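Putative angiotensinogen (Lampetra fluviatilis, PDB 5INW) binds heparin, which promotes its inhibition of thrombin, and belongs to the serpin family; here it has a cleaved reactive loop. Local coordinates at residues 90-94 with 323-328; 226-230 with 407-413; 352-358 with 395-401. The protein carries 1 engineered substitution. All coordinates share one frame; numbering follows the deposited sequence.

Contact 1: residues 90-94 with 323-328; sequences FRLYK and EESVSQ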
ATOM      1  N   PHE A  90       5.887   0.697   7.687  1.00 45.97           N
ATOM      2  CA  PHE A  90       7.323   0.972   7.781  1.00 45.00           C
ATOM      3  C   PHE A  90       8.081  -0.297   8.238  1.00 44.70           C
ATOM      4  O   PHE A  90       9.059  -0.723   7.636  1.00 41.23           O
ATOM      5  CB  PHE A  90       7.555   2.147   8.705  1.00 45.33           C
ATOM      6  CG  PHE A  90       7.103   3.480   8.155  1.00 46.74           C
ATOM      7  CD1 PHE A  90       7.448   3.911   6.864  1.00 47.62           C
ATOM      8  CD2 PHE A  90       6.361   4.363   8.962  1.00 47.63           C
ATOM      9  CE1 PHE A  90       7.043   5.188   6.387  1.00 48.09           C
ATOM     10  CE2 PHE A  90       5.939   5.612   8.482  1.00 47.19           C
ATOM     11  CZ  PHE A  90       6.270   6.026   7.199  1.00 46.80           C
ATOM     12  N   ARG A  91       7.558  -0.939   9.263  1.00 45.94           N
ATOM     13  CA  ARG A  91       8.072  -2.220   9.670  1.00 49.31           C
ATOM     14  C   ARG A  91       8.132  -3.181   8.482  1.00 49.36           C
ATOM     15  O   ARG A  91       9.107  -3.911   8.317  1.00 52.25           O
ATOM     16  CB  ARG A  91       7.265  -2.782  10.854  1.00 51.11           C
ATOM     17  CG  ARG A  91       7.776  -2.254  12.200  1.00 55.09           C
ATOM     18  CD  ARG A  91       6.710  -2.096  13.281  1.00 60.05           C
ATOM     19  NE  ARG A  91       5.788  -3.245  13.321  1.00 64.51           N
ATOM     20  CZ  ARG A  91       4.467  -3.197  13.570  1.00 67.45           C
ATOM     21  NH1 ARG A  91       3.834  -2.046  13.850  1.00 68.72           N
ATOM     22  NH2 ARG A  91       3.760  -4.332  13.528  1.00 68.73           N
ATOM     23  N   LEU A  92       7.132  -3.148   7.629  1.00 48.33           N
ATOM     24  CA  LEU A  92       7.147  -4.034   6.502  1.00 48.90           C
ATOM     25  C   LEU A  92       8.202  -3.591   5.528  1.00 48.60           C
ATOM     26  O   LEU A  92       8.907  -4.422   4.962  1.00 46.85           O
ATOM     27  CB  LEU A  92       5.774  -4.094   5.845  1.00 50.80           C
ATOM     28  CG  LEU A  92       5.667  -4.855   4.529  1.00 53.49           C
ATOM     29  CD1 LEU A  92       6.004  -6.311   4.780  1.00 56.98           C
ATOM     30  CD2 LEU A  92       4.258  -4.754   3.957  1.00 55.75           C
ATOM     31  N   TYR A  93       8.304  -2.285   5.331  1.00 49.30           N
ATOM     32  CA  TYR A  93       9.292  -1.741   4.407  1.00 50.62           C
ATOM     33  C   TYR A  93      10.649  -2.294   4.742  1.00 52.74           C
ATOM     34  O   TYR A  93      11.388  -2.722   3.858  1.00 59.31           O
ATOM     35  CB  TYR A  93       9.344  -0.224   4.518  1.00 50.41           C
ATOM     36  CG  TYR A  93      10.047   0.518   3.384  1.00 52.60           C
ATOM     37  CD1 TYR A  93      11.422   0.667   3.357  1.00 52.93           C
ATOM     38  CD2 TYR A  93       9.311   1.147   2.366  1.00 53.28           C
ATOM     39  CE1 TYR A  93      12.041   1.362   2.336  1.00 54.25           C
ATOM     40  CE2 TYR A  93       9.922   1.886   1.378  1.00 53.46           C
ATOM     41  CZ  TYR A  93      11.293   1.980   1.355  1.00 53.94           C
ATOM     42  OH  TYR A  93      11.916   2.676   0.324  1.00 54.22           O
ATOM     43  N   LYS A  94      10.961  -2.263   6.029  1.00 52.58           N
ATOM     44  CA  LYS A  94      12.231  -2.699   6.540  1.00 52.46           C
ATOM     45  C   LYS A  94      12.531  -4.144   6.303  1.00 50.02           C
ATOM     46  O   LYS A  94      13.668  -4.477   6.091  1.00 50.74           O
ATOM     47  CB  LYS A  94      12.297  -2.432   8.020  1.00 56.83           C
ATOM     48  CG  LYS A  94      12.539  -0.963   8.296  1.00 62.95           C
ATOM     49  CD  LYS A  94      12.121  -0.607   9.721  1.00 69.00           C
ATOM     50  CE  LYS A  94      12.713   0.727  10.157  1.00 73.36           C
ATOM     51  NZ  LYS A  94      12.682   1.748   9.060  1.00 73.29           N
ATOM     52  N   GLU A 323      16.414   4.737   3.995  1.00 63.49           N
ATOM     53  CA  GLU A 323      15.442   3.638   4.122  1.00 61.47           C
ATOM     54  C   GLU A 323      15.426   2.969   5.485  1.00 63.98           C
ATOM     55  O   GLU A 323      14.428   2.400   5.845  1.00 64.42           O
ATOM     56  CB  GLU A 323      15.662   2.600   3.014  1.00 58.88           C
ATOM     57  CG  GLU A 323      15.267   3.170   1.659  1.00 57.59           C
ATOM     58  CD  GLU A 323      15.370   2.203   0.499  1.00 56.11           C
ATOM     59  OE1 GLU A 323      16.192   1.277   0.538  1.00 58.89           O
ATOM     60  OE2 GLU A 323      14.629   2.376  -0.481  1.00 53.70           O
ATOM     61  N   GLU A 324      16.543   3.007   6.221  1.00 69.35           N
ATOM     62  CA  GLU A 324      16.582   2.577   7.629  1.00 69.63           C
ATOM     63  C   GLU A 324      15.789   3.465   8.579  1.00 67.11           C
ATOM     64  O   GLU A 324      15.192   2.969   9.513  1.00 64.08           O
ATOM     65  CB  GLU A 324      18.021   2.492   8.150  1.00 76.35           C
ATOM     66  CG  GLU A 324      18.638   1.125   7.984  1.00 81.70           C
ATOM     67  CD  GLU A 324      17.826   0.087   8.710  1.00 87.08           C
ATOM     68  OE1 GLU A 324      17.601   0.282   9.936  1.00 89.24           O
ATOM     69  OE2 GLU A 324      17.387  -0.892   8.043  1.00 90.92           O
ATOM     70  N   SER A 325      15.799   4.776   8.362  1.00 68.58           N
ATOM     71  CA  SER A 325      15.166   5.714   9.298  1.00 69.10           C
ATOM     72  C   SER A 325      13.639   5.813   9.174  1.00 71.20           C
ATOM     73  O   SER A 325      13.010   6.402  10.077  1.00 71.36           O
ATOM     74  CB  SER A 325      15.738   7.110   9.111  1.00 68.99           C
ATOM     75  OG  SER A 325      15.342   7.621   7.865  1.00 69.42           O
ATOM     76  N   VAL A 326      13.052   5.274   8.082  1.00 68.00           N
ATOM     77  CA  VAL A 326      11.620   5.453   7.849  1.00 66.40           C
ATOM     78  C   VAL A 326      10.811   4.948   9.027  1.00 63.33           C
ATOM     79  O   VAL A 326      10.980   3.857   9.495  1.00 60.46           O
ATOM     80  CB  VAL A 326      11.065   4.871   6.529  1.00 65.96           C
ATOM     81  CG1 VAL A 326      11.658   5.619   5.348  1.00 68.94           C
ATOM     82  CG2 VAL A 326      11.257   3.358   6.423  1.00 65.16           C
ATOM     83  N   SER A 327       9.942   5.803   9.506  1.00 63.32           N
ATOM     84  CA  SER A 327       9.149   5.537  10.661  1.00 62.58           C
ATOM     85  C   SER A 327       8.123   6.643  10.684  1.00 62.60           C
ATOM     86  O   SER A 327       8.200   7.648   9.920  1.00 61.58           O
ATOM     87  CB  SER A 327       9.974   5.599  11.937  1.00 65.51           C
ATOM     88  OG  SER A 327      10.282   6.951  12.267  1.00 71.54           O
ATOM     89  N   GLN A 328       7.153   6.443  11.556  1.00 61.26           N
ATOM     90  CA  GLN A 328       6.180   7.451  11.816  1.00 60.97           C
ATOM     91  C   GLN A 328       6.897   8.734  12.308  1.00 62.24           C
ATOM     92  O   GLN A 328       6.607   9.837  11.839  1.00 60.11           O
ATOM     93  CB  GLN A 328       5.179   6.902  12.814  1.00 60.54           C
ATOM     94  CG  GLN A 328       4.128   7.885  13.249  1.00 61.33           C
ATOM     95  CD  GLN A 328       3.233   8.305  12.115  1.00 61.37           C
ATOM     96  OE1 GLN A 328       3.033   7.558  11.157  1.00 61.14           O
ATOM     97  NE2 GLN A 328       2.649   9.490  12.237  1.00 62.54           N
TER
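The ring of Phe-90 lies against the backbone of 326-328. The Ser-327 N sits 3.8 Å above the ring plane of Phe-90, over its centre, and the C atom of Val-326 covers the same face nearer the rim. CD1 of Phe-90 also meets CB of Val-326 at 3.8 Å. Beside it, Lys-94 reaches two main-chain carbonyls. Its chain bends at the last torsion (chi4 40°), which turns NZ inward between them. NZ of Lys-94 gives a hydrogen bond of 2.7 Å to O of Val-326, in the carbonyl plane and on a lone pair. Lys-94 NZ gives a second, of 2.8 Å, to O of Glu-324, from above the carbonyl plane of Glu-324. One ammonium group thus ties down the chain as it leaves helix 319-325. Farther along, the Tyr-93 OH donates to OE2 of Glu-323 at 2.8 Å, and the ring and carboxylate planes stand 78° apart. OE2 of Glu-323 is shared between Tyr-93 OH and Arg-29 of the C-terminal peptide chain, with which it forms a salt bridge. In the next shell, Ser-327 is the N-cap of helix 328-337, its OG bonded to Gln-330 N. Met-27 of the peptide chain packs on both aromatic rings. The arrangement is that of the serpin fold where helix A, residues 77-96, meets the turn between helices G and H.

Contact 2: residues 226-230 with 407-413; sequences KFPDV and EAKAETV
Phe-227 and Val-230 reach down from the loop and pack on the side chains of strand 407-413. The Phe-227 ring slides past Lys-409 and Glu-411, running opposite to both side chains. CZ of Phe-227 meets the CG of Lys-409 at 3.9 Å, and CE2 of Phe-227 lies 3.7 Å from the CG of Glu-411. The aliphatic parts of two charged residues thus pack alongside the ring. Val-230 makes the other apolar contact: its CG1 touches CG2 of Val-413 at 3.8 Å.

Polar atoms also meet carbon. OE2 of Glu-411 lies in the ring plane of Phe-227, at its edge, 3.3 Å from CD2. The extended chain of Glu-411 (chi2 180°) carries the carboxylate this far, and it also places OE2 3.5 Å from the CG2 of Val-230. The O of Ala-410 is near CE2 of the Phe-227 ring, at 3.6 Å.

Charge pairing stays within the strand. Lys-409 bends at its last two torsions and makes a weak salt bridge of 3.4 Å from NZ to Glu-407 OE2. The other oxygen, OE1, bonds to Tyr-247 OH of strand 238-251. Behind the loop, Ile-219 of helix 208-221 packs on Phe-227 and Val-230. This is the serpin linker from helix F to strand 3A, lying over the cleaved reactive loop inserted as strand 4A of sheet A.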
ATOM      1  N   LYS A 226     -11.477  -1.596 -13.031  1.00 86.40           N
ATOM      2  CA  LYS A 226     -10.095  -1.231 -12.714  1.00 83.62           C
ATOM      3  C   LYS A 226      -9.310  -2.468 -12.290  1.00 73.34           C
ATOM      4  O   LYS A 226      -8.110  -2.552 -12.481  1.00 67.80           O
ATOM      5  CB  LYS A 226     -10.062  -0.194 -11.595  1.00 91.00           C
ATOM      6  CG  LYS A 226     -10.541   1.192 -12.009  1.00 98.00           C
ATOM      7  CD  LYS A 226      -9.613   1.750 -13.108  1.00105.46           C
ATOM      8  CE  LYS A 226      -9.678   3.268 -13.243  1.00114.17           C
ATOM      9  NZ  LYS A 226     -10.960   3.779 -13.824  1.00118.60           N
ATOM     10  N   PHE A 227     -10.011  -3.418 -11.691  1.00 68.33           N
ATOM     11  CA  PHE A 227      -9.410  -4.623 -11.200  1.00 64.90           C
ATOM     12  C   PHE A 227     -10.060  -5.861 -11.832  1.00 70.43           C
ATOM     13  O   PHE A 227     -11.032  -6.414 -11.304  1.00 71.69           O
ATOM     14  CB  PHE A 227      -9.568  -4.657  -9.684  1.00 60.59           C
ATOM     15  CG  PHE A 227      -8.837  -3.575  -8.974  1.00 54.92           C
ATOM     16  CD1 PHE A 227      -9.427  -2.372  -8.749  1.00 53.97           C
ATOM     17  CD2 PHE A 227      -7.544  -3.775  -8.544  1.00 52.87           C
ATOM     18  CE1 PHE A 227      -8.752  -1.385  -8.102  1.00 54.29           C
ATOM     19  CE2 PHE A 227      -6.857  -2.790  -7.901  1.00 52.31           C
ATOM     20  CZ  PHE A 227      -7.462  -1.593  -7.668  1.00 52.32           C
ATOM     21  N   PRO A 228      -9.542  -6.285 -12.995  1.00 77.94           N
ATOM     22  CA  PRO A 228      -9.856  -7.621 -13.516  1.00 77.28           C
ATOM     23  C   PRO A 228      -8.748  -8.521 -12.998  1.00 76.28           C
ATOM     24  O   PRO A 228      -7.818  -8.007 -12.341  1.00 76.75           O
ATOM     25  CB  PRO A 228      -9.721  -7.412 -15.009  1.00 76.01           C
ATOM     26  CG  PRO A 228      -8.601  -6.413 -15.134  1.00 74.28           C
ATOM     27  CD  PRO A 228      -8.619  -5.558 -13.901  1.00 74.76           C
ATOM     28  N   ASP A 229      -8.814  -9.818 -13.267  1.00 72.29           N
ATOM     29  CA  ASP A 229      -7.683 -10.758 -12.958  1.00 72.78           C
ATOM     30  C   ASP A 229      -6.896 -10.632 -11.593  1.00 67.25           C
ATOM     31  O   ASP A 229      -5.740 -11.023 -11.498  1.00 70.16           O
ATOM     32  CB  ASP A 229      -6.687 -10.806 -14.137  1.00 75.73           C
ATOM     33  CG  ASP A 229      -5.883  -9.512 -14.297  1.00 80.94           C
ATOM     34  OD1 ASP A 229      -5.573  -8.822 -13.290  1.00 83.61           O
ATOM     35  OD2 ASP A 229      -5.541  -9.179 -15.452  1.00 89.23           O
ATOM     36  N   VAL A 230      -7.543 -10.152 -10.540  1.00 61.63           N
ATOM     37  CA  VAL A 230      -6.942 -10.082  -9.233  1.00 54.54           C
ATOM     38  C   VAL A 230      -6.604 -11.500  -8.759  1.00 55.38           C
ATOM     39  O   VAL A 230      -5.656 -11.690  -8.009  1.00 55.93           O
ATOM     40  CB  VAL A 230      -7.894  -9.412  -8.211  1.00 55.51           C
ATOM     41  CG1 VAL A 230      -7.364  -9.477  -6.767  1.00 54.81           C
ATOM     42  CG2 VAL A 230      -8.128  -7.966  -8.585  1.00 55.73           C
ATOM     43  N   GLU A 407      -1.455   7.615 -10.781  1.00 47.73           N
ATOM     44  CA  GLU A 407      -2.444   6.573 -10.681  1.00 50.10           C
ATOM     45  C   GLU A 407      -1.760   5.453  -9.960  1.00 49.22           C
ATOM     46  O   GLU A 407      -0.591   5.156 -10.255  1.00 50.33           O
ATOM     47  CB  GLU A 407      -2.864   6.114 -12.057  1.00 55.92           C
ATOM     48  CG  GLU A 407      -4.340   5.713 -12.120  1.00 62.32           C
ATOM     49  CD  GLU A 407      -4.686   4.718 -13.219  1.00 66.89           C
ATOM     50  OE1 GLU A 407      -5.756   4.891 -13.819  1.00 67.06           O
ATOM     51  OE2 GLU A 407      -3.905   3.747 -13.474  1.00 76.51           O
ATOM     52  N   ALA A 408      -2.429   4.876  -8.958  1.00 46.46           N
ATOM     53  CA  ALA A 408      -1.826   3.801  -8.136  1.00 45.59           C
ATOM     54  C   ALA A 408      -2.873   2.806  -7.736  1.00 46.28           C
ATOM     55  O   ALA A 408      -3.902   3.225  -7.222  1.00 47.22           O
ATOM     56  CB  ALA A 408      -1.130   4.351  -6.889  1.00 44.39           C
ATOM     57  N   LYS A 409      -2.577   1.514  -7.926  1.00 46.43           N
ATOM     58  CA  LYS A 409      -3.449   0.406  -7.561  1.00 47.64           C
ATOM     59  C   LYS A 409      -2.680  -0.448  -6.574  1.00 46.42           C
ATOM     60  O   LYS A 409      -1.485  -0.572  -6.714  1.00 46.37           O
ATOM     61  CB  LYS A 409      -3.706  -0.473  -8.773  1.00 50.96           C
ATOM     62  CG  LYS A 409      -4.649   0.083  -9.804  1.00 56.11           C
ATOM     63  CD  LYS A 409      -4.493  -0.608 -11.177  1.00 61.30           C
ATOM     64  CE  LYS A 409      -4.808   0.375 -12.326  1.00 67.43           C
ATOM     65  NZ  LYS A 409      -3.913   0.317 -13.536  1.00 71.64           N
ATOM     66  N   ALA A 410      -3.373  -1.070  -5.629  1.00 45.57           N
ATOM     67  CA  ALA A 410      -2.846  -2.208  -4.878  1.00 45.97           C
ATOM     68  C   ALA A 410      -3.918  -3.256  -4.694  1.00 45.07           C
ATOM     69  O   ALA A 410      -5.086  -2.947  -4.722  1.00 42.43           O
ATOM     70  CB  ALA A 410      -2.329  -1.771  -3.508  1.00 49.11           C
ATOM     71  N   GLU A 411      -3.488  -4.483  -4.439  1.00 45.90           N
ATOM     72  CA  GLU A 411      -4.355  -5.662  -4.320  1.00 45.02           C
ATOM     73  C   GLU A 411      -3.696  -6.598  -3.323  1.00 43.54           C
ATOM     74  O   GLU A 411      -2.555  -7.000  -3.549  1.00 40.05           O
ATOM     75  CB  GLU A 411      -4.295  -6.405  -5.620  1.00 48.96           C
ATOM     76  CG  GLU A 411      -4.613  -5.609  -6.874  1.00 53.86           C
ATOM     77  CD  GLU A 411      -4.516  -6.451  -8.134  1.00 55.35           C
ATOM     78  OE1 GLU A 411      -3.759  -7.460  -8.172  1.00 55.76           O
ATOM     79  OE2 GLU A 411      -5.198  -6.082  -9.107  1.00 60.04           O
ATOM     80  N   THR A 412      -4.391  -6.918  -2.234  1.00 39.69           N
ATOM     81  CA  THR A 412      -3.943  -7.935  -1.317  1.00 36.96           C
ATOM     82  C   THR A 412      -4.932  -9.084  -1.346  1.00 37.65           C
ATOM     83  O   THR A 412      -6.130  -8.881  -1.238  1.00 37.65           O
ATOM     84  CB  THR A 412      -3.925  -7.377   0.067  1.00 36.05           C
ATOM     85  OG1 THR A 412      -3.221  -6.131   0.014  1.00 39.16           O
ATOM     86  CG2 THR A 412      -3.283  -8.344   1.046  1.00 34.53           C
ATOM     87  N   VAL A 413      -4.402 -10.293  -1.473  1.00 37.02           N
ATOM     88  CA  VAL A 413      -5.166 -11.510  -1.539  1.00 35.16           C
ATOM     89  C   VAL A 413      -4.679 -12.452  -0.431  1.00 35.82           C
ATOM     90  O   VAL A 413      -3.492 -12.692  -0.320  1.00 35.22           O
ATOM     91  CB  VAL A 413      -5.022 -12.173  -2.929  1.00 33.41           C
ATOM     92  CG1 VAL A 413      -5.805 -13.474  -3.001  1.00 34.22           C
ATOM     93  CG2 VAL A 413      -5.544 -11.260  -3.970  1.00 32.66           C
TER

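Contact 3: residues 352-358 with 395-401; sequences FKISVSY and HKSVLHV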
ATOM      1  N   PHE A 352       6.861   7.397 -15.608  1.00 59.44           N
ATOM      2  CA  PHE A 352       7.097   5.967 -15.576  1.00 58.48           C
ATOM      3  C   PHE A 352       5.896   5.234 -15.063  1.00 57.48           C
ATOM      4  O   PHE A 352       5.049   5.828 -14.403  1.00 54.54           O
ATOM      5  CB  PHE A 352       8.264   5.645 -14.652  1.00 58.14           C
ATOM      6  CG  PHE A 352       8.066   6.102 -13.228  1.00 56.21           C
ATOM      7  CD1 PHE A 352       8.378   7.388 -12.859  1.00 57.37           C
ATOM      8  CD2 PHE A 352       7.567   5.252 -12.257  1.00 53.78           C
ATOM      9  CE1 PHE A 352       8.187   7.819 -11.547  1.00 56.27           C
ATOM     10  CE2 PHE A 352       7.377   5.678 -10.948  1.00 52.74           C
ATOM     11  CZ  PHE A 352       7.699   6.965 -10.593  1.00 54.30           C
ATOM     12  N   LYS A 353       5.821   3.950 -15.414  1.00 60.15           N
ATOM     13  CA  LYS A 353       4.858   3.002 -14.835  1.00 59.35           C
ATOM     14  C   LYS A 353       5.678   1.805 -14.360  1.00 56.45           C
ATOM     15  O   LYS A 353       6.329   1.142 -15.168  1.00 56.16           O
ATOM     16  CB  LYS A 353       3.808   2.576 -15.857  1.00 63.17           C
ATOM     17  CG  LYS A 353       2.581   1.931 -15.236  1.00 66.11           C
ATOM     18  CD  LYS A 353       1.530   1.624 -16.292  1.00 73.71           C
ATOM     19  CE  LYS A 353       0.155   1.404 -15.673  1.00 79.24           C
ATOM     20  NZ  LYS A 353      -0.722   0.647 -16.628  1.00 81.64           N
ATOM     21  N   ILE A 354       5.685   1.573 -13.055  1.00 52.68           N
ATOM     22  CA  ILE A 354       6.315   0.389 -12.478  1.00 52.22           C
ATOM     23  C   ILE A 354       5.314  -0.461 -11.704  1.00 49.69           C
ATOM     24  O   ILE A 354       4.371   0.081 -11.145  1.00 52.55           O
ATOM     25  CB  ILE A 354       7.477   0.749 -11.538  1.00 52.07           C
ATOM     26  CG1 ILE A 354       7.027   1.524 -10.289  1.00 51.63           C
ATOM     27  CG2 ILE A 354       8.549   1.515 -12.288  1.00 51.89           C
ATOM     28  CD1 ILE A 354       7.903   1.258  -9.087  1.00 51.58           C
ATOM     29  N   SER A 355       5.493  -1.776 -11.690  1.00 48.08           N
ATOM     30  CA  SER A 355       4.644  -2.663 -10.875  1.00 46.60           C
ATOM     31  C   SER A 355       5.463  -3.688 -10.172  1.00 46.91           C
ATOM     32  O   SER A 355       6.457  -4.119 -10.695  1.00 54.96           O
ATOM     33  CB  SER A 355       3.568  -3.341 -11.705  1.00 47.88           C
ATOM     34  OG  SER A 355       4.098  -3.950 -12.845  1.00 50.48           O
ATOM     35  N   VAL A 356       5.054  -4.068  -8.965  1.00 48.46           N
ATOM     36  CA  VAL A 356       5.850  -4.907  -8.043  1.00 46.16           C
ATOM     37  C   VAL A 356       4.936  -5.988  -7.488  1.00 46.46           C
ATOM     38  O   VAL A 356       3.765  -5.728  -7.270  1.00 49.68           O
ATOM     39  CB  VAL A 356       6.348  -4.038  -6.876  1.00 46.77           C
ATOM     40  CG1 VAL A 356       7.175  -4.858  -5.893  1.00 43.80           C
ATOM     41  CG2 VAL A 356       7.105  -2.803  -7.398  1.00 46.43           C
ATOM     42  N   SER A 357       5.445  -7.188  -7.249  1.00 47.86           N
ATOM     43  CA  SER A 357       4.647  -8.250  -6.601  1.00 46.69           C
ATOM     44  C   SER A 357       5.366  -8.749  -5.393  1.00 47.34           C
ATOM     45  O   SER A 357       6.574  -8.804  -5.370  1.00 47.06           O
ATOM     46  CB  SER A 357       4.413  -9.421  -7.533  1.00 46.89           C
ATOM     47  OG  SER A 357       3.702  -8.996  -8.651  1.00 52.42           O
ATOM     48  N   TYR A 358       4.618  -9.207  -4.407  1.00 49.77           N
ATOM     49  CA  TYR A 358       5.209  -9.823  -3.247  1.00 48.69           C
ATOM     50  C   TYR A 358       4.442 -11.049  -2.828  1.00 51.92           C
ATOM     51  O   TYR A 358       3.264 -11.214  -3.139  1.00 54.98           O
ATOM     52  CB  TYR A 358       5.261  -8.853  -2.089  1.00 49.22           C
ATOM     53  CG  TYR A 358       5.974  -7.518  -2.324  1.00 48.33           C
ATOM     54  CD1 TYR A 358       7.333  -7.388  -2.117  1.00 47.67           C
ATOM     55  CD2 TYR A 358       5.249  -6.385  -2.667  1.00 48.48           C
ATOM     56  CE1 TYR A 358       7.966  -6.187  -2.265  1.00 50.09           C
ATOM     57  CE2 TYR A 358       5.863  -5.168  -2.818  1.00 49.48           C
ATOM     58  CZ  TYR A 358       7.230  -5.069  -2.621  1.00 51.95           C
ATOM     59  OH  TYR A 358       7.859  -3.855  -2.794  1.00 54.24           O
ATOM     60  N   HIS A 395       0.671  -9.626  -2.406  1.00 46.32           N
ATOM     61  CA  HIS A 395       0.429  -8.208  -2.486  1.00 45.22           C
ATOM     62  C   HIS A 395       0.997  -7.768  -3.791  1.00 44.83           C
ATOM     63  O   HIS A 395       2.074  -8.114  -4.119  1.00 45.49           O
ATOM     64  CB  HIS A 395       1.065  -7.442  -1.346  1.00 45.30           C
ATOM     65  CG  HIS A 395       0.719  -6.000  -1.368  1.00 47.56           C
ATOM     66  ND1 HIS A 395      -0.469  -5.513  -0.877  1.00 48.38           N
ATOM     67  CD2 HIS A 395       1.348  -4.948  -1.924  1.00 48.25           C
ATOM     68  CE1 HIS A 395      -0.534  -4.217  -1.096  1.00 46.24           C
ATOM     69  NE2 HIS A 395       0.561  -3.850  -1.723  1.00 46.36           N
ATOM     70  N   LYS A 396       0.226  -7.037  -4.558  1.00 50.60           N
ATOM     71  CA  LYS A 396       0.589  -6.609  -5.915  1.00 53.11           C
ATOM     72  C   LYS A 396       0.220  -5.114  -6.009  1.00 51.17           C
ATOM     73  O   LYS A 396      -0.847  -4.689  -5.513  1.00 55.61           O
ATOM     74  CB  LYS A 396      -0.206  -7.460  -6.893  1.00 59.37           C
ATOM     75  CG  LYS A 396       0.393  -7.615  -8.266  1.00 69.39           C
ATOM     76  CD  LYS A 396      -0.004  -6.486  -9.247  1.00 72.49           C
ATOM     77  CE  LYS A 396       0.746  -6.593 -10.577  1.00 71.01           C
ATOM     78  NZ  LYS A 396      -0.071  -6.101 -11.716  1.00 69.91           N
ATOM     79  N   SER A 397       1.099  -4.289  -6.567  1.00 48.34           N
ATOM     80  CA  SER A 397       0.826  -2.834  -6.672  1.00 48.38           C
ATOM     81  C   SER A 397       1.404  -2.182  -7.906  1.00 46.48           C
ATOM     82  O   SER A 397       2.366  -2.672  -8.434  1.00 48.44           O
ATOM     83  CB  SER A 397       1.355  -2.131  -5.431  1.00 51.22           C
ATOM     84  OG  SER A 397       2.742  -2.382  -5.359  1.00 57.85           O
ATOM     85  N   VAL A 398       0.811  -1.089  -8.363  1.00 44.22           N
ATOM     86  CA  VAL A 398       1.283  -0.373  -9.539  1.00 45.31           C
ATOM     87  C   VAL A 398       1.329   1.147  -9.316  1.00 46.60           C
ATOM     88  O   VAL A 398       0.443   1.692  -8.685  1.00 45.89           O
ATOM     89  CB  VAL A 398       0.381  -0.615 -10.747  1.00 47.34           C
ATOM     90  CG1 VAL A 398       1.023  -0.026 -12.022  1.00 51.17           C
ATOM     91  CG2 VAL A 398       0.112  -2.087 -10.936  1.00 48.35           C
ATOM     92  N   LEU A 399       2.374   1.809  -9.831  1.00 46.71           N
ATOM     93  CA  LEU A 399       2.552   3.250  -9.692  1.00 46.98           C
ATOM     94  C   LEU A 399       2.772   3.831 -11.070  1.00 46.29           C
ATOM     95  O   LEU A 399       3.635   3.381 -11.769  1.00 45.95           O
ATOM     96  CB  LEU A 399       3.730   3.593  -8.756  1.00 46.95           C
ATOM     97  CG  LEU A 399       4.006   5.100  -8.609  1.00 49.19           C
ATOM     98  CD1 LEU A 399       2.775   5.852  -8.092  1.00 47.07           C
ATOM     99  CD2 LEU A 399       5.215   5.358  -7.713  1.00 50.11           C
ATOM    100  N   HIS A 400       1.960   4.804 -11.445  1.00 46.10           N
ATOM    101  CA  HIS A 400       2.039   5.442 -12.727  1.00 49.85           C
ATOM    102  C   HIS A 400       2.104   6.929 -12.438  1.00 47.42           C
ATOM    103  O   HIS A 400       1.204   7.483 -11.878  1.00 47.34           O
ATOM    104  CB  HIS A 400       0.817   5.049 -13.590  1.00 55.92           C
ATOM    105  CG  HIS A 400       0.875   5.508 -15.025  1.00 64.11           C
ATOM    106  ND1 HIS A 400      -0.260   5.673 -15.804  1.00 70.63           N
ATOM    107  CD2 HIS A 400       1.921   5.857 -15.819  1.00 67.49           C
ATOM    108  CE1 HIS A 400       0.084   6.090 -17.014  1.00 71.69           C
ATOM    109  NE2 HIS A 400       1.403   6.200 -17.052  1.00 73.62           N
ATOM    110  N   VAL A 401       3.219   7.545 -12.749  1.00 47.29           N
ATOM    111  CA  VAL A 401       3.363   8.979 -12.676  1.00 49.28           C
ATOM    112  C   VAL A 401       3.428   9.559 -14.112  1.00 49.94           C
ATOM    113  O   VAL A 401       4.144   9.029 -14.985  1.00 50.84           O
ATOM    114  CB  VAL A 401       4.630   9.356 -11.861  1.00 51.47           C
ATOM    115  CG1 VAL A 401       4.844  10.862 -11.854  1.00 51.68           C
ATOM    116  CG2 VAL A 401       4.513   8.809 -10.434  1.00 51.37           C
TER
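Strands 352-358 and 395-401 run antiparallel, 173° between their directions and 4.8 Å between axes, joined by eight backbone hydrogen bonds in four pairs from Phe-352 with Val-401 to Tyr-358 with His-395. One face carries Phe-352, Ile-354, Leu-399 and Val-401. With CG set between the backbone N and the carbonyl carbon (chi1 59°), the Phe-352 ring leans over the partner strand. Val-401 CB lies over one face of it, and CG2 of Val-401 is 3.7 Å from CZ of Phe-352. Leu-399 comes at the ring's edge, its CD2 3.9 Å from Phe-352 CE2. Ile-354 and Leu-399 lie side by side, Ile-354 CG1 to Leu-399 CB 4.2 Å.

On the other face the extended chain of Lys-353 passes over His-400, its CD 4.1 Å above the imidazole plane. Phe-352 O lies in the plane of that imidazole, at its edge, 3.4 Å from His-400 CD2. Farther along, Ser-355 CB packs on Val-398 CG2 at 3.8 Å.

His-395, on the face of Phe-352 and Leu-399, points into the core, where its ND1 bonds to Thr-412 OG1 and its NE2 to Ser-109 N. Strand 106-108 packs beneath that face, and the Tyr-358 OH bonds to Phe-107 N. Strand 405-417 pairs with the far edge of 389-401.

How the contacts relate
Contacts 2 and 3 share the large mixed sheet, their centres about 10 Å apart. Strands 389-401 and 405-417 follow each other in the chain and lie side by side, with probable hydrogen bonds from His-400 N to Glu-407 O and from Glu-411 N to Lys-396 O. Contact 1 stands apart, centre to centre about 24 Å from contact 2 and about 19 Å from contact 3. Along the chain, contact 1 closes before contact 3 opens, contact 3 is nested within contact 2, and the segments of contacts 1 and 2 alternate. Strand 405-417, the inserted reactive loop, lies between strands 238-251 and 389-401, as expected for a cleaved serpin.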